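Local coordinates for neurotoxin (Clostridium botulinum, PDB 2QN0), which is the zinc-dependent protease light chain of botulinum neurotoxin type C1, a toxin enzyme that probably cleaves neuronal SNARE proteins, at residues A[299-304]-A[330-335]. Numbering follows the deposited sequence.
Sequences SIAKRL and YRFVVE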
loop_
_atom_site.group_PDB
_atom_site.type_symbol
_atom_site.label_atom_id
_atom_site.label_comp_id
_atom_site.label_asym_id
_atom_site.label_seq_id
_atom_site.Cartn_x
_atom_site.Cartn_y
_atom_site.Cartn_z
ATOM N N SER A 299 21.849 9.843 -10.172
ATOM C CA SER A 299 21.803 11.188 -9.616
ATOM C C SER A 299 21.826 11.117 -8.085
ATOM O O SER A 299 22.412 11.978 -7.427
ATOM C CB SER A 299 20.546 11.917 -10.094
ATOM O OG SER A 299 20.517 13.248 -9.611
ATOM N N ILE A 300 21.189 10.090 -7.524
ATOM C CA ILE A 300 21.167 9.907 -6.070
ATOM C C ILE A 300 22.577 9.570 -5.581
ATOM O O ILE A 300 23.032 10.095 -4.565
ATOM C CB ILE A 300 20.206 8.759 -5.653
ATOM C CG1 ILE A 300 18.753 9.163 -5.919
ATOM C CG2 ILE A 300 20.414 8.404 -4.181
ATOM C CD1 ILE A 300 18.301 10.369 -5.150
ATOM N N ALA A 301 23.268 8.692 -6.305
ATOM C CA ALA A 301 24.627 8.311 -5.929
ATOM C C ALA A 301 25.507 9.559 -5.886
ATOM O O ALA A 301 26.345 9.711 -4.996
ATOM C CB ALA A 301 25.190 7.301 -6.927
ATOM N N LYS A 302 25.303 10.453 -6.849
ATOM C CA LYS A 302 26.064 11.695 -6.915
ATOM C C LYS A 302 25.793 12.526 -5.664
ATOM O O LYS A 302 26.711 13.097 -5.073
ATOM C CB LYS A 302 25.673 12.494 -8.161
ATOM C CG LYS A 302 26.306 13.871 -8.237
ATOM C CD LYS A 302 25.837 14.628 -9.470
ATOM C CE LYS A 302 26.454 16.016 -9.528
ATOM N NZ LYS A 302 27.943 15.954 -9.554
ATOM N N ARG A 303 24.527 12.595 -5.261
ATOM C CA ARG A 303 24.162 13.349 -4.069
ATOM C C ARG A 303 24.871 12.762 -2.855
ATOM O O ARG A 303 25.421 13.498 -2.038
ATOM C CB ARG A 303 22.643 13.314 -3.847
ATOM C CG ARG A 303 21.841 14.260 -4.738
ATOM C CD ARG A 303 20.341 14.051 -4.542
ATOM N NE ARG A 303 19.524 14.953 -5.351
ATOM C CZ ARG A 303 19.120 16.160 -4.964
ATOM N NH1 ARG A 303 19.455 16.631 -3.770
ATOM N NH2 ARG A 303 18.365 16.895 -5.771
ATOM N N LEU A 304 24.870 11.435 -2.746
ATOM C CA LEU A 304 25.507 10.775 -1.612
ATOM C C LEU A 304 27.000 11.075 -1.510
ATOM O O LEU A 304 27.596 10.935 -0.441
ATOM C CB LEU A 304 25.276 9.263 -1.675
ATOM C CG LEU A 304 23.822 8.821 -1.449
ATOM C CD1 LEU A 304 23.712 7.314 -1.605
ATOM C CD2 LEU A 304 23.358 9.258 -0.052
ATOM N N TYR A 330 19.581 1.327 -1.860
ATOM C CA TYR A 330 19.727 1.290 -3.311
ATOM C C TYR A 330 20.725 0.257 -3.819
ATOM O O TYR A 330 20.886 0.085 -5.030
ATOM C CB TYR A 330 20.120 2.681 -3.806
ATOM C CG TYR A 330 19.081 3.747 -3.523
ATOM C CD1 TYR A 330 17.844 3.728 -4.164
ATOM C CD2 TYR A 330 19.338 4.779 -2.621
ATOM C CE1 TYR A 330 16.890 4.709 -3.918
ATOM C CE2 TYR A 330 18.387 5.768 -2.365
ATOM C CZ TYR A 330 17.165 5.726 -3.020
ATOM O OH TYR A 330 16.215 6.697 -2.789
ATOM N N ARG A 331 21.387 -0.432 -2.895
ATOM C CA ARG A 331 22.374 -1.453 -3.236
ATOM C C ARG A 331 23.513 -0.884 -4.077
ATOM O O ARG A 331 23.975 -1.511 -5.034
ATOM C CB ARG A 331 21.701 -2.619 -3.968
ATOM C CG ARG A 331 20.615 -3.288 -3.131
ATOM C CD ARG A 331 20.007 -4.491 -3.819
ATOM N NE ARG A 331 18.892 -5.033 -3.043
ATOM C CZ ARG A 331 18.156 -6.076 -3.416
ATOM N NH1 ARG A 331 18.414 -6.700 -4.558
ATOM N NH2 ARG A 331 17.157 -6.490 -2.649
ATOM N N PHE A 332 23.960 0.312 -3.712
ATOM C CA PHE A 332 25.057 0.955 -4.418
ATOM C C PHE A 332 26.365 0.312 -3.987
ATOM O O PHE A 332 26.410 -0.441 -3.013
ATOM C CB PHE A 332 25.109 2.455 -4.108
ATOM C CG PHE A 332 23.955 3.245 -4.670
ATOM C CD1 PHE A 332 23.334 2.862 -5.856
ATOM C CD2 PHE A 332 23.536 4.416 -4.045
ATOM C CE1 PHE A 332 22.318 3.637 -6.413
ATOM C CE2 PHE A 332 22.521 5.199 -4.594
ATOM C CZ PHE A 332 21.912 4.805 -5.785
ATOM N N VAL A 333 27.429 0.612 -4.724
ATOM C CA VAL A 333 28.748 0.077 -4.420
ATOM C C VAL A 333 29.638 1.207 -3.924
ATOM O O VAL A 333 29.492 2.355 -4.346
ATOM C CB VAL A 333 29.399 -0.556 -5.672
ATOM C CG1 VAL A 333 30.810 -1.035 -5.345
ATOM C CG2 VAL A 333 28.549 -1.713 -6.165
ATOM N N VAL A 334 30.549 0.881 -3.015
ATOM C CA VAL A 334 31.465 1.876 -2.482
ATOM C C VAL A 334 32.872 1.543 -2.952
ATOM O O VAL A 334 33.422 0.500 -2.597
ATOM C CB VAL A 334 31.443 1.896 -0.942
ATOM C CG1 VAL A 334 32.416 2.945 -0.425
ATOM C CG2 VAL A 334 30.033 2.189 -0.448
ATOM N N GLU A 335 33.440 2.429 -3.762
ATOM C CA GLU A 335 34.787 2.241 -4.286
ATOM C C GLU A 335 35.803 2.336 -3.152
ATOM O O GLU A 335 35.515 2.898 -2.095
ATOM C CB GLU A 335 35.100 3.309 -5.336
ATOM C CG GLU A 335 34.156 3.331 -6.531
ATOM C CD GLU A 335 34.195 2.045 -7.334
ATOM O OE1 GLU A 335 35.305 1.595 -7.687
ATOM O OE2 GLU A 335 33.114 1.488 -7.620
#
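A Schellman motif closes helix 319-330, and Phe332, whose N makes one of its two bonds, turns its ring onto Ile300, Ala301 and Leu304 on helix 283-304. Arg331, the C-prime residue with positive phi (59°), ends the helix, and Phe332 N returns to Ile327 O. The CD2-CE2 edge of the Phe332 ring faces Ile300 and Leu304, which lie one helical turn apart and meet it near the ring plane. Leu304 CD1 lies 3.8 Å from Phe332 CD2, and Ile300 CG2 comes within 3.9 Å of Phe332 CE2. Ala301 CB sits over one face, displaced toward the rim, 4.1 Å from Phe332 CE2, while the opposite face is covered by Tyr330 CB, 3.3 Å above its centre. The phenyl group is thus held both at its edge and on its two faces. The methyl of Ile300 serves two rings: with CG2 anti to the backbone N (CG1 chi1 -69°), it also approaches Tyr330 CE2 obliquely at 3.8 Å. No hydrogen bond joins the two segments, and the side-chain contacts are buried and apolar. The phenol end of Tyr330 is satisfied elsewhere, its OH bonding to Gly185 O, and its ring makes an edge-to-face contact with Tyr297, one turn before Ile300. In the protease fold, this packing joins the C-terminal part of helix 283-304 to the exit from helix 319-330, whose Leu326 and Ile327 also touch Leu304. The chain continues into the short strand around 333-334, which pairs antiparallel with strand 340-341, where Val340 adds to the surroundings of the Phe332 side chain.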